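UPF0311 protein RPA1785 (Rhodopseudomonas palustris, PDB 3C5O) is of unknown function, a member of the UPF0311 (DUF3237) family that folds as a closed antiparallel beta-barrel. Local coordinates at residues N127-W130 / L131-L135. Sequence-based numbering, arbitrary orientation.
Sequences NYQW and LMQYL
The indole of Trp130 carries the delta methyl Leu131 CD2 on one face: this carbon sits 3.6 Å from the centroid of the six-membered ring of Trp130, only 8° off the ring normal, a CH-pi contact between sequence neighbours. The torsion behind it sets Trp130 CG between its own backbone N and carbonyl carbon (chi1 65°), folding the indole back beneath the peptide that leads into Leu131. At the edge of the Trp130 ring, in its plane, lies Asn127 O. The ring of Tyr134 meets Trp130 O at its edge, in plane, CD2 lying 3.2 Å from that oxygen, while its CE2 comes near Trp130 CB. The other methyl, Leu131 CD1, approaches the ring of Tyr128 obliquely and touches Tyr128 CB at 4.1 Å; Tyr128 OH is hydrogen-bonded to Asp80 OD1. With the indole of Trp130 cut back to an alanine, Leu131 CD2 is likely to lose the ring face it packs on, and a gap would probably open toward Gln153 and Phe136. The backbone bonds are successive: Leu131 N to Tyr128 O at 3.0 Å, Met132 N to Gln129 O at 3.1 Å and Gln133 N to Trp130 O at 3.1 Å. Gln133 extends its chain back along the turn, CG lying 3.5 Å from Gln129 O. Beyond it, Tyr134 meets Tyr114 of the second subunit edge to face. The three i to i+3 backbone bonds mark a short 3-10 helix, here in the connection between strands 114-122 and 136-142 of the antiparallel barrel.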
loop_
_atom_site.group_PDB
_atom_site.type_symbol
_atom_site.label_atom_id
_atom_site.label_comp_id
_atom_site.label_asym_id
_atom_site.label_seq_id
_atom_site.Cartn_x
_atom_site.Cartn_y
_atom_site.Cartn_z
ATOM N N ASN B 127 -24.336 -12.441 -1.486
ATOM C CA ASN B 127 -25.027 -11.901 -2.664
ATOM C C ASN B 127 -24.154 -10.890 -3.360
ATOM O O ASN B 127 -24.417 -10.530 -4.508
ATOM C CB ASN B 127 -26.362 -11.243 -2.261
ATOM C CG ASN B 127 -27.227 -10.817 -3.464
ATOM O OD1 ASN B 127 -27.810 -9.725 -3.467
ATOM N ND2 ASN B 127 -27.330 -11.678 -4.475
ATOM N N TYR B 128 -23.121 -10.428 -2.649
ATOM C CA TYR B 128 -22.246 -9.358 -3.128
ATOM C C TYR B 128 -20.815 -9.824 -3.299
ATOM O O TYR B 128 -19.903 -9.027 -3.468
ATOM C CB TYR B 128 -22.325 -8.134 -2.200
ATOM C CG TYR B 128 -23.726 -7.589 -2.133
ATOM C CD1 TYR B 128 -24.618 -8.017 -1.142
ATOM C CD2 TYR B 128 -24.190 -6.716 -3.099
ATOM C CE1 TYR B 128 -25.914 -7.534 -1.095
ATOM C CE2 TYR B 128 -25.491 -6.246 -3.064
ATOM C CZ TYR B 128 -26.342 -6.649 -2.058
ATOM O OH TYR B 128 -27.636 -6.165 -2.030
ATOM N N GLN B 129 -20.651 -11.133 -3.263
ATOM C CA GLN B 129 -19.384 -11.807 -3.481
ATOM C C GLN B 129 -18.748 -11.381 -4.800
ATOM O O GLN B 129 -17.529 -11.232 -4.885
ATOM C CB GLN B 129 -19.638 -13.329 -3.485
ATOM C CG GLN B 129 -18.702 -14.188 -2.646
ATOM C CD GLN B 129 -18.663 -13.802 -1.167
ATOM O OE1 GLN B 129 -18.500 -12.634 -0.834
ATOM N NE2 GLN B 129 -18.792 -14.814 -0.265
ATOM N N TRP B 130 -19.578 -11.179 -5.819
ATOM C CA TRP B 130 -19.097 -10.739 -7.134
ATOM C C TRP B 130 -18.286 -9.437 -7.083
ATOM O O TRP B 130 -17.496 -9.180 -7.978
ATOM C CB TRP B 130 -20.252 -10.615 -8.146
ATOM C CG TRP B 130 -21.292 -9.540 -7.815
ATOM C CD1 TRP B 130 -22.300 -9.635 -6.890
ATOM C CD2 TRP B 130 -21.423 -8.240 -8.412
ATOM N NE1 TRP B 130 -23.037 -8.475 -6.873
ATOM C CE2 TRP B 130 -22.520 -7.602 -7.790
ATOM C CE3 TRP B 130 -20.731 -7.556 -9.418
ATOM C CZ2 TRP B 130 -22.938 -6.318 -8.135
ATOM C CZ3 TRP B 130 -21.150 -6.265 -9.755
ATOM C CH2 TRP B 130 -22.243 -5.666 -9.117
ATOM N N LEU B 131 -18.496 -8.619 -6.047
ATOM C CA LEU B 131 -17.798 -7.338 -5.919
ATOM C C LEU B 131 -16.272 -7.492 -5.764
ATOM O O LEU B 131 -15.514 -6.568 -6.067
ATOM C CB LEU B 131 -18.380 -6.488 -4.777
ATOM C CG LEU B 131 -19.817 -5.967 -4.962
ATOM C CD1 LEU B 131 -20.189 -5.081 -3.796
ATOM C CD2 LEU B 131 -19.983 -5.193 -6.257
HETATM N N MSE B 132 -15.825 -8.670 -5.340
HETATM C CA MSE B 132 -14.407 -8.922 -5.212
HETATM C C MSE B 132 -13.873 -9.856 -6.274
HETATM O O MSE B 132 -12.712 -10.260 -6.204
HETATM C CB MSE B 132 -14.100 -9.517 -3.848
HETATM C CG MSE B 132 -15.107 -9.124 -2.827
HETATM SE SE MSE B 132 -15.125 -10.434 -1.466
HETATM C CE MSE B 132 -13.790 -9.589 -0.369
ATOM N N GLN B 133 -14.701 -10.180 -7.258
ATOM C CA GLN B 133 -14.302 -11.063 -8.349
ATOM C C GLN B 133 -14.050 -10.350 -9.695
ATOM O O GLN B 133 -13.714 -10.995 -10.696
ATOM C CB GLN B 133 -15.356 -12.159 -8.539
ATOM C CG GLN B 133 -15.678 -12.965 -7.286
ATOM C CD GLN B 133 -16.754 -14.033 -7.543
ATOM O OE1 GLN B 133 -17.274 -14.176 -8.661
ATOM N NE2 GLN B 133 -17.090 -14.778 -6.505
ATOM N N TYR B 134 -14.226 -9.034 -9.719
ATOM C CA TYR B 134 -14.046 -8.217 -10.920
ATOM C C TYR B 134 -13.221 -6.981 -10.576
ATOM O O TYR B 134 -13.157 -6.577 -9.424
ATOM C CB TYR B 134 -15.401 -7.771 -11.486
ATOM C CG TYR B 134 -16.275 -8.899 -12.007
ATOM C CD1 TYR B 134 -16.201 -9.304 -13.346
ATOM C CD2 TYR B 134 -17.180 -9.543 -11.177
ATOM C CE1 TYR B 134 -17.006 -10.332 -13.839
ATOM C CE2 TYR B 134 -17.984 -10.591 -11.653
ATOM C CZ TYR B 134 -17.892 -10.980 -12.986
ATOM O OH TYR B 134 -18.694 -11.995 -13.468
ATOM N N LEU B 135 -12.597 -6.383 -11.579
ATOM C CA LEU B 135 -12.055 -5.045 -11.430
ATOM C C LEU B 135 -13.163 -4.054 -11.756
ATOM O O LEU B 135 -14.049 -4.345 -12.578
ATOM C CB LEU B 135 -10.913 -4.857 -12.409
ATOM C CG LEU B 135 -9.818 -3.828 -12.211
ATOM C CD1 LEU B 135 -8.814 -4.409 -11.281
ATOM C CD2 LEU B 135 -9.172 -3.559 -13.554
#